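Local coordinates for protein hypothetical dTDP-4-dehydrorhamnose 3,5-epimerase (Sulfolobus tokodaii, PDB 2B9U) that probably catalyses the epimerisation at C3' and C5' of dTDP-4-dehydro-6-deoxyglucose, a step in dTDP-L-rhamnose biosynthesis, at residues 140-152 with 164-176. Residues are numbered along the deposited sequence; the frame is centred on the assembly and turned at random.
Sequences PHERCISYSYIDW and LQCPSLEKAEVFD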
ATOM      1  N   PRO A 140       6.465 -22.861   5.220  1.00 40.39           N
ATOM      2  CA  PRO A 140       7.525 -23.875   5.134  1.00 40.32           C
ATOM      3  C   PRO A 140       8.898 -23.330   4.712  1.00 40.49           C
ATOM      4  O   PRO A 140       9.925 -23.927   5.061  1.00 40.58           O
ATOM      5  CB  PRO A 140       6.991 -24.854   4.078  1.00 40.34           C
ATOM      6  CG  PRO A 140       5.498 -24.687   4.135  1.00 40.40           C
ATOM      7  CD  PRO A 140       5.319 -23.214   4.352  1.00 40.31           C
ATOM      8  N   HIS A 141       8.907 -22.207   3.992  1.00 40.46           N
ATOM      9  CA  HIS A 141      10.130 -21.621   3.446  1.00 40.58           C
ATOM     10  C   HIS A 141      10.666 -20.411   4.243  1.00 40.28           C
ATOM     11  O   HIS A 141      11.705 -19.837   3.894  1.00 39.93           O
ATOM     12  CB  HIS A 141       9.910 -21.242   1.981  1.00 41.21           C
ATOM     13  CG  HIS A 141       9.437 -22.379   1.132  1.00 42.36           C
ATOM     14  ND1 HIS A 141       8.130 -22.814   1.134  1.00 44.96           N
ATOM     15  CD2 HIS A 141      10.097 -23.171   0.255  1.00 45.05           C
ATOM     16  CE1 HIS A 141       8.003 -23.825   0.291  1.00 45.75           C
ATOM     17  NE2 HIS A 141       9.183 -24.060  -0.257  1.00 44.44           N
ATOM     18  N   GLU A 142       9.958 -20.035   5.306  1.00 39.65           N
ATOM     19  CA  GLU A 142      10.364 -18.918   6.161  1.00 39.54           C
ATOM     20  C   GLU A 142      11.635 -19.247   6.935  1.00 39.24           C
ATOM     21  O   GLU A 142      11.780 -20.349   7.463  1.00 39.54           O
ATOM     22  CB  GLU A 142       9.235 -18.526   7.121  1.00 39.40           C
ATOM     23  CG  GLU A 142       8.177 -17.607   6.501  1.00 40.34           C
ATOM     24  CD  GLU A 142       6.965 -17.347   7.412  1.00 42.70           C
ATOM     25  OE1 GLU A 142       6.557 -18.262   8.176  1.00 43.01           O
ATOM     26  OE2 GLU A 142       6.409 -16.223   7.353  1.00 41.06           O
ATOM     27  N   ARG A 143      12.555 -18.284   6.968  1.00 38.95           N
ATOM     28  CA  ARG A 143      13.796 -18.367   7.742  1.00 38.02           C
ATOM     29  C   ARG A 143      14.149 -16.969   8.287  1.00 37.49           C
ATOM     30  O   ARG A 143      13.675 -15.954   7.771  1.00 36.49           O
ATOM     31  CB  ARG A 143      14.955 -18.892   6.876  1.00 38.30           C
ATOM     32  CG  ARG A 143      14.863 -20.365   6.411  1.00 40.75           C
ATOM     33  CD  ARG A 143      14.827 -21.363   7.593  1.00 45.69           C
ATOM     34  NE  ARG A 143      15.076 -22.750   7.181  1.00 48.17           N
ATOM     35  CZ  ARG A 143      14.177 -23.543   6.592  1.00 51.10           C
ATOM     36  NH1 ARG A 143      12.942 -23.109   6.329  1.00 51.19           N
ATOM     37  NH2 ARG A 143      14.516 -24.786   6.258  1.00 52.14           N
ATOM     38  N   CYS A 144      14.984 -16.926   9.325  1.00 36.16           N
ATOM     39  CA  CYS A 144      15.457 -15.658   9.851  1.00 35.72           C
ATOM     40  C   CYS A 144      16.853 -15.751  10.442  1.00 34.38           C
ATOM     41  O   CYS A 144      17.337 -16.846  10.773  1.00 34.16           O
ATOM     42  CB  CYS A 144      14.475 -15.086  10.889  1.00 35.75           C
ATOM     43  SG  CYS A 144      14.153 -16.184  12.275  1.00 37.65           S
ATOM     44  N   ILE A 145      17.499 -14.594  10.551  1.00 33.34           N
ATOM     45  CA  ILE A 145      18.741 -14.450  11.306  1.00 32.16           C
ATOM     46  C   ILE A 145      18.495 -13.416  12.397  1.00 31.74           C
ATOM     47  O   ILE A 145      17.639 -12.548  12.239  1.00 31.80           O
ATOM     48  CB  ILE A 145      19.950 -14.077  10.407  1.00 32.48           C
ATOM     49  CG1 ILE A 145      19.740 -12.715   9.724  1.00 32.26           C
ATOM     50  CG2 ILE A 145      20.191 -15.184   9.355  1.00 31.50           C
ATOM     51  CD1 ILE A 145      21.008 -12.040   9.255  1.00 31.55           C
ATOM     52  N   SER A 146      19.231 -13.520  13.501  1.00 30.90           N
ATOM     53  CA  SER A 146      18.998 -12.703  14.687  1.00 30.25           C
ATOM     54  C   SER A 146      19.131 -11.197  14.447  1.00 30.11           C
ATOM     55  O   SER A 146      20.078 -10.733  13.779  1.00 29.88           O
ATOM     56  CB  SER A 146      19.934 -13.149  15.825  1.00 30.23           C
ATOM     57  OG  SER A 146      19.807 -12.324  16.974  1.00 29.19           O
ATOM     58  N   TYR A 147      18.171 -10.457  15.009  1.00 29.16           N
ATOM     59  CA  TYR A 147      18.174  -8.995  15.090  1.00 28.74           C
ATOM     60  C   TYR A 147      19.492  -8.469  15.695  1.00 28.18           C
ATOM     61  O   TYR A 147      19.925  -7.367  15.379  1.00 27.97           O
ATOM     62  CB  TYR A 147      16.994  -8.530  15.975  1.00 27.90           C
ATOM     63  CG  TYR A 147      17.360  -8.643  17.435  1.00 29.13           C
ATOM     64  CD1 TYR A 147      17.366  -9.887  18.066  1.00 29.04           C
ATOM     65  CD2 TYR A 147      17.792  -7.527  18.162  1.00 30.26           C
ATOM     66  CE1 TYR A 147      17.752 -10.023  19.398  1.00 31.84           C
ATOM     67  CE2 TYR A 147      18.192  -7.650  19.505  1.00 31.27           C
ATOM     68  CZ  TYR A 147      18.172  -8.916  20.107  1.00 31.76           C
ATOM     69  OH  TYR A 147      18.568  -9.082  21.417  1.00 33.54           O
ATOM     70  N   SER A 148      20.088  -9.247  16.606  1.00 28.16           N
ATOM     71  CA  SER A 148      21.313  -8.863  17.328  1.00 27.94           C
ATOM     72  C   SER A 148      22.524  -8.699  16.410  1.00 28.32           C
ATOM     73  O   SER A 148      23.585  -8.239  16.842  1.00 28.24           O
ATOM     74  CB  SER A 148      21.649  -9.886  18.409  1.00 27.52           C
ATOM     75  OG  SER A 148      21.955 -11.161  17.861  1.00 26.86           O
ATOM     76  N   TYR A 149      22.363  -9.103  15.154  1.00 28.88           N
ATOM     77  CA  TYR A 149      23.379  -8.898  14.130  1.00 29.77           C
ATOM     78  C   TYR A 149      23.632  -7.414  13.910  1.00 29.79           C
ATOM     79  O   TYR A 149      24.706  -7.015  13.478  1.00 30.55           O
ATOM     80  CB  TYR A 149      22.944  -9.556  12.829  1.00 29.25           C
ATOM     81  CG  TYR A 149      24.037  -9.620  11.800  1.00 31.89           C
ATOM     82  CD1 TYR A 149      25.104 -10.516  11.939  1.00 30.61           C
ATOM     83  CD2 TYR A 149      24.009  -8.784  10.681  1.00 31.98           C
ATOM     84  CE1 TYR A 149      26.112 -10.565  10.998  1.00 32.98           C
ATOM     85  CE2 TYR A 149      25.008  -8.835   9.732  1.00 33.54           C
ATOM     86  CZ  TYR A 149      26.052  -9.726   9.895  1.00 34.75           C
ATOM     87  OH  TYR A 149      27.030  -9.775   8.946  1.00 36.59           O
ATOM     88  N   ILE A 150      22.629  -6.610  14.256  1.00 30.19           N
ATOM     89  CA  ILE A 150      22.590  -5.193  13.974  1.00 29.74           C
ATOM     90  C   ILE A 150      22.617  -4.432  15.279  1.00 30.40           C
ATOM     91  O   ILE A 150      22.067  -4.884  16.287  1.00 30.35           O
ATOM     92  CB  ILE A 150      21.288  -4.841  13.174  1.00 29.58           C
ATOM     93  CG1 ILE A 150      21.277  -5.543  11.798  1.00 29.94           C
ATOM     94  CG2 ILE A 150      21.087  -3.334  13.044  1.00 28.56           C
ATOM     95  CD1 ILE A 150      22.388  -5.095  10.822  1.00 30.57           C
ATOM     96  N   ASP A 151      23.251  -3.264  15.252  1.00 30.75           N
ATOM     97  CA  ASP A 151      23.268  -2.361  16.387  1.00 31.28           C
ATOM     98  C   ASP A 151      22.128  -1.357  16.179  1.00 31.35           C
ATOM     99  O   ASP A 151      22.194  -0.495  15.312  1.00 31.89           O
ATOM    100  CB  ASP A 151      24.654  -1.684  16.465  1.00 32.19           C
ATOM    101  CG  ASP A 151      24.826  -0.801  17.690  1.00 33.38           C
ATOM    102  OD1 ASP A 151      24.078  -0.943  18.675  1.00 36.00           O
ATOM    103  OD2 ASP A 151      25.732   0.050  17.666  1.00 37.35           O
ATOM    104  N   TRP A 152      21.059  -1.526  16.953  1.00 31.36           N
ATOM    105  CA  TRP A 152      19.835  -0.734  16.852  1.00 30.98           C
ATOM    106  C   TRP A 152      19.919   0.449  17.813  1.00 31.75           C
ATOM    107  O   TRP A 152      20.490   0.308  18.894  1.00 31.51           O
ATOM    108  CB  TRP A 152      18.626  -1.605  17.217  1.00 30.15           C
ATOM    109  CG  TRP A 152      18.446  -2.825  16.317  1.00 28.52           C
ATOM    110  CD1 TRP A 152      18.700  -4.130  16.638  1.00 27.83           C
ATOM    111  CD2 TRP A 152      17.984  -2.832  14.963  1.00 26.88           C
ATOM    112  NE1 TRP A 152      18.430  -4.945  15.572  1.00 27.60           N
ATOM    113  CE2 TRP A 152      17.978  -4.179  14.529  1.00 26.66           C
ATOM    114  CE3 TRP A 152      17.565  -1.832  14.075  1.00 25.71           C
ATOM    115  CZ2 TRP A 152      17.567  -4.553  13.245  1.00 25.62           C
ATOM    116  CZ3 TRP A 152      17.158  -2.206  12.797  1.00 25.18           C
ATOM    117  CH2 TRP A 152      17.169  -3.556  12.394  1.00 23.63           C
ATOM    118  N   LEU A 164      13.138 -13.742  18.673  1.00 32.85           N
ATOM    119  CA  LEU A 164      14.170 -13.982  19.681  1.00 33.21           C
ATOM    120  C   LEU A 164      14.891 -15.310  19.482  1.00 33.74           C
ATOM    121  O   LEU A 164      16.031 -15.454  19.905  1.00 33.46           O
ATOM    122  CB  LEU A 164      13.592 -13.902  21.090  1.00 32.73           C
ATOM    123  CG  LEU A 164      13.348 -12.518  21.662  1.00 31.61           C
ATOM    124  CD1 LEU A 164      12.381 -12.614  22.823  1.00 30.83           C
ATOM    125  CD2 LEU A 164      14.668 -11.904  22.118  1.00 32.50           C
ATOM    126  N   GLN A 165      14.236 -16.277  18.840  1.00 35.15           N
ATOM    127  CA  GLN A 165      14.880 -17.575  18.618  1.00 36.14           C
ATOM    128  C   GLN A 165      15.580 -17.723  17.276  1.00 36.42           C
ATOM    129  O   GLN A 165      16.206 -18.756  17.008  1.00 36.71           O
ATOM    130  CB  GLN A 165      13.926 -18.735  18.889  1.00 36.44           C
ATOM    131  CG  GLN A 165      13.571 -18.913  20.391  1.00 39.37           C
ATOM    132  CD  GLN A 165      14.680 -19.543  21.264  1.00 41.58           C
ATOM    133  OE1 GLN A 165      15.860 -19.649  20.868  1.00 44.16           O
ATOM    134  NE2 GLN A 165      14.298 -19.947  22.470  1.00 40.21           N
ATOM    135  N   CYS A 166      15.501 -16.682  16.449  1.00 36.54           N
ATOM    136  CA  CYS A 166      16.249 -16.631  15.198  1.00 36.36           C
ATOM    137  C   CYS A 166      17.749 -16.905  15.456  1.00 36.92           C
ATOM    138  O   CYS A 166      18.329 -16.363  16.399  1.00 36.72           O
ATOM    139  CB  CYS A 166      16.030 -15.272  14.499  1.00 36.47           C
ATOM    140  SG  CYS A 166      14.313 -14.967  13.893  1.00 35.00           S
ATOM    141  N   PRO A 167      18.357 -17.804  14.664  1.00 37.42           N
ATOM    142  CA  PRO A 167      19.791 -18.113  14.793  1.00 38.02           C
ATOM    143  C   PRO A 167      20.706 -16.970  14.358  1.00 38.85           C
ATOM    144  O   PRO A 167      20.331 -16.168  13.496  1.00 38.52           O
ATOM    145  CB  PRO A 167      19.979 -19.295  13.835  1.00 38.36           C
ATOM    146  CG  PRO A 167      18.846 -19.153  12.838  1.00 37.71           C
ATOM    147  CD  PRO A 167      17.702 -18.624  13.633  1.00 37.05           C
ATOM    148  N   SER A 168      21.905 -16.907  14.929  1.00 39.51           N
ATOM    149  CA  SER A 168      22.912 -15.964  14.451  1.00 41.08           C
ATOM    150  C   SER A 168      23.244 -16.246  12.982  1.00 41.84           C
ATOM    151  O   SER A 168      22.998 -17.347  12.477  1.00 41.96           O
ATOM    152  CB  SER A 168      24.175 -16.031  15.313  1.00 41.18           C
ATOM    153  OG  SER A 168      24.799 -17.296  15.192  1.00 42.04           O
ATOM    154  N   LEU A 169      23.785 -15.249  12.293  1.00 43.08           N
ATOM    155  CA  LEU A 169      24.147 -15.402  10.884  1.00 44.70           C
ATOM    156  C   LEU A 169      24.936 -16.681  10.569  1.00 45.94           C
ATOM    157  O   LEU A 169      24.599 -17.403   9.625  1.00 45.84           O
ATOM    158  CB  LEU A 169      24.916 -14.181  10.384  1.00 44.54           C
ATOM    159  CG  LEU A 169      25.291 -14.263   8.902  1.00 44.33           C
ATOM    160  CD1 LEU A 169      24.049 -14.422   8.031  1.00 43.61           C
ATOM    161  CD2 LEU A 169      26.077 -13.051   8.505  1.00 45.17           C
ATOM    162  N   GLU A 170      25.970 -16.964  11.364  1.00 47.62           N
ATOM    163  CA  GLU A 170      26.850 -18.110  11.090  1.00 49.40           C
ATOM    164  C   GLU A 170      26.227 -19.486  11.353  1.00 50.23           C
ATOM    165  O   GLU A 170      26.756 -20.506  10.891  1.00 50.46           O
ATOM    166  CB  GLU A 170      28.193 -17.961  11.812  1.00 49.54           C
ATOM    167  CG  GLU A 170      29.286 -17.310  10.960  1.00 51.53           C
ATOM    168  CD  GLU A 170      29.156 -15.792  10.852  1.00 52.90           C
ATOM    169  OE1 GLU A 170      28.918 -15.142  11.889  1.00 53.49           O
ATOM    170  OE2 GLU A 170      29.319 -15.246   9.730  1.00 53.70           O
ATOM    171  N   LYS A 171      25.098 -19.509  12.066  1.00 51.05           N
ATOM    172  CA  LYS A 171      24.350 -20.750  12.308  1.00 52.04           C
ATOM    173  C   LYS A 171      23.186 -20.967  11.322  1.00 52.69           C
ATOM    174  O   LYS A 171      22.872 -22.105  10.954  1.00 53.19           O
ATOM    175  CB  LYS A 171      23.829 -20.797  13.748  1.00 51.97           C
ATOM    176  CG  LYS A 171      24.916 -20.839  14.825  1.00 52.97           C
ATOM    177  CD  LYS A 171      25.548 -22.227  14.973  1.00 53.90           C
ATOM    178  CE  LYS A 171      26.229 -22.386  16.330  1.00 54.87           C
ATOM    179  NZ  LYS A 171      25.271 -22.726  17.437  1.00 56.25           N
ATOM    180  N   ALA A 172      22.572 -19.869  10.888  1.00 53.27           N
ATOM    181  CA  ALA A 172      21.371 -19.887  10.049  1.00 53.70           C
ATOM    182  C   ALA A 172      21.479 -20.683   8.745  1.00 54.32           C
ATOM    183  O   ALA A 172      22.565 -20.821   8.171  1.00 54.10           O
ATOM    184  CB  ALA A 172      20.956 -18.463   9.739  1.00 53.60           C
ATOM    185  N   GLU A 173      20.330 -21.194   8.299  1.00 54.98           N
ATOM    186  CA  GLU A 173      20.162 -21.769   6.966  1.00 55.71           C
ATOM    187  C   GLU A 173      19.872 -20.628   5.985  1.00 55.79           C
ATOM    188  O   GLU A 173      18.830 -19.975   6.072  1.00 55.85           O
ATOM    189  CB  GLU A 173      19.008 -22.788   6.961  1.00 56.00           C
ATOM    190  CG  GLU A 173      19.199 -23.999   7.883  1.00 57.25           C
ATOM    191  CD  GLU A 173      20.311 -24.939   7.406  1.00 59.27           C
ATOM    192  OE1 GLU A 173      20.057 -25.750   6.477  1.00 59.84           O
ATOM    193  OE2 GLU A 173      21.431 -24.862   7.963  1.00 58.12           O
ATOM    194  N   VAL A 174      20.795 -20.390   5.055  1.00 55.88           N
ATOM    195  CA  VAL A 174      20.754 -19.185   4.223  1.00 55.75           C
ATOM    196  C   VAL A 174      20.748 -19.448   2.707  1.00 55.95           C
ATOM    197  O   VAL A 174      20.735 -20.599   2.263  1.00 55.75           O
ATOM    198  CB  VAL A 174      21.907 -18.197   4.599  1.00 55.93           C
ATOM    199  CG1 VAL A 174      21.749 -17.684   6.028  1.00 54.99           C
ATOM    200  CG2 VAL A 174      23.281 -18.844   4.393  1.00 55.75           C
ATOM    201  N   PHE A 175      20.744 -18.365   1.931  1.00 56.09           N
ATOM    202  CA  PHE A 175      20.776 -18.424   0.465  1.00 56.55           C
ATOM    203  C   PHE A 175      22.145 -18.836  -0.089  1.00 57.01           C
ATOM    204  O   PHE A 175      23.160 -18.799   0.615  1.00 56.91           O
ATOM    205  CB  PHE A 175      20.408 -17.061  -0.131  1.00 56.40           C
ATOM    206  CG  PHE A 175      18.931 -16.817  -0.275  1.00 55.83           C
ATOM    207  CD1 PHE A 175      18.135 -16.559   0.838  1.00 55.51           C
ATOM    208  CD2 PHE A 175      18.343 -16.799  -1.536  1.00 55.67           C
ATOM    209  CE1 PHE A 175      16.770 -16.308   0.694  1.00 54.92           C
ATOM    210  CE2 PHE A 175      16.974 -16.548  -1.687  1.00 55.43           C
ATOM    211  CZ  PHE A 175      16.192 -16.305  -0.568  1.00 54.68           C
ATOM    212  N   ASP A 176      22.159 -19.197  -1.370  1.00 57.63           N
ATOM    213  CA  ASP A 176      23.378 -19.589  -2.076  1.00 58.08           C
ATOM    214  C   ASP A 176      24.083 -18.392  -2.706  1.00 58.22           C
ATOM    215  O   ASP A 176      23.459 -17.501  -3.298  1.00 58.06           O
ATOM    216  CB  ASP A 176      23.054 -20.640  -3.140  1.00 58.28           C
ATOM    217  CG  ASP A 176      22.262 -21.806  -2.575  1.00 58.88           C
ATOM    218  OD1 ASP A 176      22.796 -22.932  -2.557  1.00 59.12           O
ATOM    219  OD2 ASP A 176      21.115 -21.590  -2.125  1.00 59.98           O
ATOM    220  OXT ASP A 176      25.309 -18.297  -2.626  1.00 58.26           O
TER
HETATM  221  O   HOH W   1      17.615 -14.290  17.624  1.00 27.37           O
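A disulfide between Cys144 and Cys166 ties the C-terminal tail, which has no regular strand of its own, to strand 142-144, an edge strand of the five-stranded sheet in the cupin jelly roll. The S-S torsion is -98°, close to the preferred right angle. Just beyond it lies a single backbone hydrogen bond, Ser146 N to Pro167 O at 2.9 Å; the same oxygen takes a CA-H...O contact from Ile145 CA at 3.2 Å.

Apolar packing follows on the inner side. In Ile145, branched and buried, CG1 sits between the backbone N and the carbonyl carbon (chi1 62°), which leaves CG2 anti to the carbonyl carbon and 3.4 Å from Ala172 CB, closer than usual van der Waals contact, a place that suits the small side chain of alanine. Its CD1 meets Leu169 CD1. The other methyl of Leu169, CD2, lies 3.5 Å from Tyr149 CE1, the two side chains crossing obliquely, and the Tyr149 hydroxyl is hydrogen-bonded to Gly95 O, outside the two segments.

Toward the solvent, Arg143 runs alongside Glu173, and its NH1 donates almost straight (166°) to Glu142 O, 3.2 Å away. With an alanine here, Glu142 O is likely to lose this donor and the flank of Glu173 its neighbour. The two charges do not pair: Arg143 NH2 stays 5.6 Å from Glu173 OE1, and Glu173 CB lies at the guanidinium edge, near its plane, 3.9 Å from Arg143 NE.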